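Local atomic coordinates of putative N-acetylmuramoyl-L-alanine amidase (Neisseria meningitidis MC58, PDB entry 3CZX), a protein that probably hydrolyses, as a zinc-dependent amidase, the bond linking N-acetylmuramoyl residues to L-amino acids in cell-wall glycopeptides. Residues M2-C7 and G70-I75; T79-N84 and F147-D152. All coordinates share one frame; numbering follows the deposited sequence.

Contacts 1 and 2 lie on opposite sides of the centre of the chain, their own centres about 29 Å apart, and follow one another in sequence: contact 1 closes at residues 70-75 before contact 2 opens at 79-84. The strand 73-77 connects them. Its first residues pair with the strand 6-10 in contact 1; past its end, and past the zinc ligand His78, the chain runs into the loop of contact 2. There it meets the loop joining the strand 142-145, the other neighbour of 73-77 in the six-stranded mixed sheet, to the helix 152-177. Contact 1 thus joins strands at the end of the sheet remote from the metal, and contact 2 joins loops beside the zinc site.

Contact 1 of 2, residues M2-C7 and G70-I75; sequences MSKIIC and GSDVAI
Asp72 reaches across from the 70-75 segment to the backbone of Lys4 and Ile5. Its CB lies against Ile5 O. Asp72 CG, anti to the carbonyl carbon (chi1 -59°), leans towards Lys4 CD at 3.6 Å. Asp72 OD2 ends 2.8 Å from Ile5 N, accepting its hydrogen bond on the anti side of the carboxylate and somewhat out of its plane. The same oxygen sits 3.0 Å from Lys4 CA. The lysine chain crosses the aspartate at about a right angle, touching it with methylenes, while Lys4 NZ stays 5.4 Å from Asp72 OD2, too far for a salt bridge. In return Asp72 N donates to Ile5 O, so the two residues are joined by a pair of bonds. Farther along, Cys7 N binds Val73 O almost straight (175°), and Ile75 N binds Cys7 O. Ile6 and Val73 lie side by side on the face covered by helices 99-113 and 152-177; Cys7 CB meets Ala74 CB at 3.7 Å on the other face, against helix 61-69. Ser71 OG is hydrogen-bonded to the backbone O atoms of Leu67 and Ile68 in that helix. Parallel neighbours with helices on both faces are characteristic of the alpha/beta sandwich of Amidase_3 enzymes.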
HETATM    1  N   MSE A   2      -8.663 -18.802  16.003  1.00 31.12           N
HETATM    2  CA  MSE A   2      -9.344 -17.624  16.551  1.00 31.50           C
HETATM    3  C   MSE A   2      -8.900 -17.245  17.955  1.00 29.86           C
HETATM    4  O   MSE A   2      -9.171 -16.137  18.410  1.00 29.39           O
HETATM    5  CB  MSE A   2     -10.854 -17.830  16.512  1.00 32.85           C
HETATM    6  CG  MSE A   2     -11.402 -17.812  15.109  1.00 36.70           C
HETATM    7 SE   MSE A   2     -11.024 -16.100  14.176  1.00 50.42          SE
HETATM    8  CE  MSE A   2     -12.201 -16.362  12.630  1.00 40.13           C
ATOM      9  N   SER A   3      -8.226 -18.160  18.638  1.00 28.33           N
ATOM     10  CA  SER A   3      -7.611 -17.863  19.923  1.00 28.02           C
ATOM     11  C   SER A   3      -6.200 -17.326  19.753  1.00 27.37           C
ATOM     12  O   SER A   3      -5.634 -16.815  20.709  1.00 27.84           O
ATOM     13  CB  SER A   3      -7.549 -19.124  20.786  1.00 28.30           C
ATOM     14  OG  SER A   3      -6.607 -20.056  20.272  1.00 30.26           O
ATOM     15  N   LYS A   4      -5.636 -17.465  18.550  1.00 26.75           N
ATOM     16  CA  LYS A   4      -4.254 -17.100  18.271  1.00 25.52           C
ATOM     17  C   LYS A   4      -4.091 -15.579  18.132  1.00 24.26           C
ATOM     18  O   LYS A   4      -5.023 -14.916  17.823  1.00 24.30           O
ATOM     19  CB  LYS A   4      -3.754 -17.828  17.047  1.00 26.09           C
ATOM     20  CG  LYS A   4      -3.765 -19.346  17.170  1.00 27.83           C
ATOM     21  CD  LYS A   4      -2.593 -19.952  17.795  1.00 30.66           C
ATOM     22  CE  LYS A   4      -2.615 -21.490  17.698  1.00 31.08           C
ATOM     23  NZ  LYS A   4      -1.384 -22.043  17.002  1.00 33.51           N
ATOM     24  N   ILE A   5      -2.912 -15.084  18.440  1.00 22.71           N
ATOM     25  CA  ILE A   5      -2.578 -13.669  18.313  1.00 21.21           C
ATOM     26  C   ILE A   5      -1.339 -13.546  17.423  1.00 20.02           C
ATOM     27  O   ILE A   5      -0.285 -14.134  17.711  1.00 20.65           O
ATOM     28  CB  ILE A   5      -2.284 -13.047  19.665  1.00 21.75           C
ATOM     29  CG1 ILE A   5      -3.533 -13.115  20.558  1.00 22.21           C
ATOM     30  CG2 ILE A   5      -1.814 -11.636  19.505  1.00 20.77           C
ATOM     31  CD1 ILE A   5      -3.345 -12.432  21.921  1.00 22.64           C
ATOM     32  N   ILE A   6      -1.491 -12.781  16.346  1.00 17.23           N
ATOM     33  CA  ILE A   6      -0.398 -12.506  15.422  1.00 16.60           C
ATOM     34  C   ILE A   6       0.044 -11.075  15.703  1.00 15.40           C
ATOM     35  O   ILE A   6      -0.801 -10.175  15.714  1.00 16.52           O
ATOM     36  CB  ILE A   6      -0.878 -12.607  13.978  1.00 16.46           C
ATOM     37  CG1 ILE A   6      -1.386 -14.023  13.669  1.00 16.61           C
ATOM     38  CG2 ILE A   6       0.241 -12.262  12.981  1.00 15.78           C
ATOM     39  CD1 ILE A   6      -2.592 -14.051  12.814  1.00 17.99           C
ATOM     40  N   CYS A   7       1.330 -10.860  15.909  1.00 14.60           N
ATOM     41  CA  CYS A   7       1.906  -9.527  16.089  1.00 13.73           C
ATOM     42  C   CYS A   7       2.666  -9.177  14.818  1.00 12.88           C
ATOM     43  O   CYS A   7       3.493  -9.958  14.359  1.00 11.21           O
ATOM     44  CB  CYS A   7       2.849  -9.485  17.303  1.00 14.26           C
ATOM     45  SG  CYS A   7       3.846  -7.991  17.470  1.00 19.53           S
ATOM     46  N   GLY A  70       3.204 -11.575  24.348  1.00 30.57           N
ATOM     47  CA  GLY A  70       1.763 -11.811  24.289  1.00 30.43           C
ATOM     48  C   GLY A  70       1.212 -12.463  23.028  1.00 30.53           C
ATOM     49  O   GLY A  70      -0.006 -12.619  22.894  1.00 32.13           O
ATOM     50  N   SER A  71       2.074 -12.856  22.087  1.00 29.47           N
ATOM     51  CA  SER A  71       1.624 -13.405  20.800  1.00 28.02           C
ATOM     52  C   SER A  71       2.132 -14.802  20.510  1.00 27.20           C
ATOM     53  O   SER A  71       3.123 -15.243  21.106  1.00 27.08           O
ATOM     54  CB  SER A  71       2.113 -12.490  19.672  1.00 28.14           C
ATOM     55  OG  SER A  71       3.523 -12.391  19.704  1.00 28.59           O
ATOM     56  N   ASP A  72       1.479 -15.468  19.555  1.00 24.97           N
ATOM     57  CA  ASP A  72       1.904 -16.773  19.029  1.00 25.41           C
ATOM     58  C   ASP A  72       2.934 -16.731  17.897  1.00 23.39           C
ATOM     59  O   ASP A  72       3.808 -17.612  17.799  1.00 23.55           O
ATOM     60  CB  ASP A  72       0.696 -17.528  18.511  1.00 25.77           C
ATOM     61  CG  ASP A  72      -0.335 -17.735  19.591  1.00 28.16           C
ATOM     62  OD1 ASP A  72       0.018 -18.342  20.620  1.00 33.39           O
ATOM     63  OD2 ASP A  72      -1.475 -17.275  19.432  1.00 31.28           O
ATOM     64  N   VAL A  73       2.809 -15.742  17.014  1.00 19.86           N
ATOM     65  CA  VAL A  73       3.904 -15.412  16.114  1.00 17.24           C
ATOM     66  C   VAL A  73       4.015 -13.880  16.062  1.00 15.12           C
ATOM     67  O   VAL A  73       3.002 -13.201  16.115  1.00 15.39           O
ATOM     68  CB  VAL A  73       3.711 -16.038  14.721  1.00 17.18           C
ATOM     69  CG1 VAL A  73       2.511 -15.452  14.015  1.00 18.57           C
ATOM     70  CG2 VAL A  73       5.010 -15.901  13.905  1.00 17.39           C
ATOM     71  N   ALA A  74       5.248 -13.370  16.019  1.00 15.30           N
ATOM     72  CA  ALA A  74       5.528 -11.940  15.964  1.00 13.84           C
ATOM     73  C   ALA A  74       6.554 -11.687  14.877  1.00 12.77           C
ATOM     74  O   ALA A  74       7.632 -12.272  14.902  1.00 13.46           O
ATOM     75  CB  ALA A  74       6.062 -11.412  17.291  1.00 14.11           C
ATOM     76  N   ILE A  75       6.216 -10.810  13.925  1.00 11.08           N
ATOM     77  CA  ILE A  75       7.049 -10.523  12.766  1.00 11.00           C
ATOM     78  C   ILE A  75       7.249  -9.021  12.598  1.00 10.38           C
ATOM     79  O   ILE A  75       6.248  -8.253  12.583  1.00 10.14           O
ATOM     80  CB  ILE A  75       6.358 -11.055  11.467  1.00 10.21           C
ATOM     81  CG1 ILE A  75       6.089 -12.558  11.578  1.00 11.60           C
ATOM     82  CG2 ILE A  75       7.235 -10.764  10.258  1.00  9.66           C
ATOM     83  CD1 ILE A  75       4.943 -13.074  10.703  1.00 11.66           C
TER

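Contact 2 of 2, residues T79-N84 and F147-D152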
ATOM      1  N   THR A  79      13.849  -4.474   5.274  1.00 10.44           N
ATOM      2  CA  THR A  79      14.535  -4.838   4.044  1.00 11.99           C
ATOM      3  C   THR A  79      16.022  -5.027   4.342  1.00 13.76           C
ATOM      4  O   THR A  79      16.595  -4.288   5.190  1.00 15.81           O
ATOM      5  CB  THR A  79      14.397  -3.784   2.914  1.00 12.15           C
ATOM      6  OG1 THR A  79      14.952  -2.544   3.346  1.00 12.01           O
ATOM      7  CG2 THR A  79      12.976  -3.528   2.595  1.00 12.25           C
ATOM      8  N   ASN A  80      16.628  -5.990   3.656  1.00 14.04           N
ATOM      9  CA  ASN A  80      18.060  -6.184   3.705  1.00 14.97           C
ATOM     10  C   ASN A  80      18.738  -5.108   2.861  1.00 15.24           C
ATOM     11  O   ASN A  80      18.077  -4.348   2.166  1.00 13.52           O
ATOM     12  CB  ASN A  80      18.440  -7.600   3.279  1.00 13.90           C
ATOM     13  CG  ASN A  80      19.564  -8.169   4.121  1.00 17.46           C
ATOM     14  OD1 ASN A  80      20.481  -7.431   4.536  1.00 16.55           O
ATOM     15  ND2 ASN A  80      19.501  -9.477   4.392  1.00 18.08           N
ATOM     16  N   ALA A  81      20.049  -4.982   2.994  1.00 15.48           N
ATOM     17  CA  ALA A  81      20.812  -4.014   2.234  1.00 16.11           C
ATOM     18  C   ALA A  81      22.279  -4.454   2.229  1.00 17.59           C
ATOM     19  O   ALA A  81      22.769  -4.959   3.233  1.00 18.01           O
ATOM     20  CB  ALA A  81      20.700  -2.636   2.859  1.00 15.30           C
ATOM     21  N   ALA A  82      22.953  -4.229   1.114  1.00 18.26           N
ATOM     22  CA  ALA A  82      24.394  -4.453   0.979  1.00 18.58           C
ATOM     23  C   ALA A  82      24.983  -3.393   0.061  1.00 20.23           C
ATOM     24  O   ALA A  82      24.296  -2.836  -0.819  1.00 19.95           O
ATOM     25  CB  ALA A  82      24.679  -5.815   0.422  1.00 18.94           C
ATOM     26  N   ALA A  83      26.270  -3.106   0.273  1.00 20.94           N
ATOM     27  CA  ALA A  83      27.003  -2.271  -0.676  1.00 21.78           C
ATOM     28  C   ALA A  83      27.058  -2.975  -2.042  1.00 21.80           C
ATOM     29  O   ALA A  83      27.041  -2.328  -3.092  1.00 22.94           O
ATOM     30  CB  ALA A  83      28.402  -1.966  -0.139  1.00 22.32           C
ATOM     31  N   ASN A  84      27.093  -4.299  -2.021  1.00 21.82           N
ATOM     32  CA  ASN A  84      27.051  -5.097  -3.235  1.00 22.00           C
ATOM     33  C   ASN A  84      25.624  -5.139  -3.766  1.00 21.89           C
ATOM     34  O   ASN A  84      24.784  -5.874  -3.225  1.00 20.94           O
ATOM     35  CB  ASN A  84      27.502  -6.527  -2.965  1.00 21.98           C
ATOM     36  CG  ASN A  84      27.339  -7.432  -4.174  1.00 22.90           C
ATOM     37  OD1 ASN A  84      26.913  -7.012  -5.263  1.00 24.69           O
ATOM     38  ND2 ASN A  84      27.688  -8.706  -3.987  1.00 29.12           N
ATOM     39  N   PHE A 147      13.739  -9.119   1.003  1.00  9.86           N
ATOM     40  CA  PHE A 147      14.598  -8.758  -0.131  1.00  9.87           C
ATOM     41  C   PHE A 147      15.555  -7.631   0.255  1.00 10.29           C
ATOM     42  O   PHE A 147      15.371  -7.001   1.275  1.00  9.40           O
ATOM     43  CB  PHE A 147      13.768  -8.363  -1.379  1.00 10.34           C
ATOM     44  CG  PHE A 147      13.004  -7.081  -1.211  1.00 10.11           C
ATOM     45  CD1 PHE A 147      13.502  -5.880  -1.651  1.00 13.33           C
ATOM     46  CD2 PHE A 147      11.794  -7.076  -0.554  1.00 11.06           C
ATOM     47  CE1 PHE A 147      12.792  -4.693  -1.452  1.00 13.37           C
ATOM     48  CE2 PHE A 147      11.066  -5.913  -0.380  1.00 13.64           C
ATOM     49  CZ  PHE A 147      11.590  -4.719  -0.804  1.00 13.72           C
ATOM     50  N   PHE A 148      16.535  -7.429  -0.618  1.00 10.75           N
ATOM     51  CA  PHE A 148      17.531  -6.385  -0.465  1.00 10.66           C
ATOM     52  C   PHE A 148      17.022  -5.165  -1.205  1.00 11.10           C
ATOM     53  O   PHE A 148      16.861  -5.200  -2.425  1.00 12.05           O
ATOM     54  CB  PHE A 148      18.853  -6.831  -1.093  1.00 11.63           C
ATOM     55  CG  PHE A 148      19.649  -7.784  -0.254  1.00 12.86           C
ATOM     56  CD1 PHE A 148      20.824  -7.379   0.354  1.00 14.43           C
ATOM     57  CD2 PHE A 148      19.221  -9.095  -0.079  1.00 13.83           C
ATOM     58  CE1 PHE A 148      21.541  -8.264   1.136  1.00 15.29           C
ATOM     59  CE2 PHE A 148      19.946  -9.978   0.711  1.00 13.84           C
ATOM     60  CZ  PHE A 148      21.110  -9.553   1.305  1.00 12.68           C
ATOM     61  N   ILE A 149      16.819  -4.070  -0.471  1.00 11.82           N
ATOM     62  CA  ILE A 149      16.399  -2.823  -1.060  1.00 12.18           C
ATOM     63  C   ILE A 149      17.456  -2.301  -2.018  1.00 12.34           C
ATOM     64  O   ILE A 149      17.136  -1.541  -2.946  1.00 13.41           O
ATOM     65  CB  ILE A 149      16.061  -1.777   0.012  1.00 12.56           C
ATOM     66  CG1 ILE A 149      15.208  -0.665  -0.573  1.00 13.43           C
ATOM     67  CG2 ILE A 149      17.337  -1.230   0.711  1.00 11.32           C
ATOM     68  CD1 ILE A 149      14.776   0.364   0.456  1.00 13.97           C
ATOM     69  N   SER A 150      18.692  -2.717  -1.762  1.00 12.19           N
ATOM     70  CA  SER A 150      19.843  -2.362  -2.607  1.00 13.19           C
ATOM     71  C   SER A 150      19.895  -3.114  -3.945  1.00 14.14           C
ATOM     72  O   SER A 150      20.663  -2.751  -4.843  1.00 16.10           O
ATOM     73  CB  SER A 150      21.122  -2.543  -1.791  1.00 14.13           C
ATOM     74  OG  SER A 150      21.137  -3.803  -1.191  1.00 13.74           O
ATOM     75  N   ASN A 151      19.101  -4.179  -4.111  1.00 13.78           N
ATOM     76  CA  ASN A 151      18.994  -4.883  -5.358  1.00 12.57           C
ATOM     77  C   ASN A 151      17.939  -4.241  -6.261  1.00 13.36           C
ATOM     78  O   ASN A 151      16.754  -4.417  -6.027  1.00 12.09           O
ATOM     79  CB  ASN A 151      18.667  -6.364  -5.107  1.00 12.67           C
ATOM     80  CG  ASN A 151      18.853  -7.203  -6.340  1.00 12.09           C
ATOM     81  OD1 ASN A 151      18.164  -7.032  -7.356  1.00 14.19           O
ATOM     82  ND2 ASN A 151      19.835  -8.089  -6.300  1.00 13.36           N
ATOM     83  N   ASP A 152      18.357  -3.452  -7.254  1.00 13.04           N
ATOM     84  CA  ASP A 152      17.393  -2.708  -8.045  1.00 12.64           C
ATOM     85  C   ASP A 152      16.327  -3.585  -8.723  1.00 12.47           C
ATOM     86  O   ASP A 152      15.134  -3.200  -8.807  1.00 12.50           O
ATOM     87  CB  ASP A 152      18.087  -1.880  -9.144  1.00 13.64           C
ATOM     88  CG  ASP A 152      18.953  -0.791  -8.606  1.00 16.47           C
ATOM     89  OD1 ASP A 152      18.923  -0.466  -7.401  1.00 17.47           O
ATOM     90  OD2 ASP A 152      19.678  -0.212  -9.444  1.00 20.25           O
TER
HETATM   91  O   HOH W   1      22.010  -5.784  -2.919  1.00 14.58           O
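Asn80 is held through both its backbone N and its O by the 147-152 segment: Asn80 N donates to Phe147 O (2.9 Å), and Asn80 O accepts from Ile149 N (2.9 Å), which approaches from above the carbonyl plane. Ala82 N donates to Ser150 OG at 3.0 Å; this hydroxyl stands between its own backbone N and carbonyl carbon (chi1 50°), which sets it against Ala82 N. It also donates to a water that binds Asn84 O, linking Ser150 to Asn84, farther along the same loop. Ala81 N donates to Asn80 OD1, lying in the plane of the side-chain carbonyl on a lone pair, a bond that fixes the amide's rotation. The amide lies flat on the Phe148 ring, planes 5° apart, with Asn80 CB 3.5 Å from the ring centroid in a CH-pi contact. Ala82 N comes to the edge of this ring, and Ala82 CB touches Phe148 CE1. Beyond, Thr79 CG2 packs on Phe147 CZ at 3.9 Å, and Thr79 OG1, buried without a polar partner, rests on Ile149 CB. Residues 148-151 form a type I beta turn, with Asn151 as N-cap of helix 152-177. Thr79 follows His78 and gives its backbone N-H to Glu26 OE2, both residues zinc ligands, so these bridged loops border the amidase metal site.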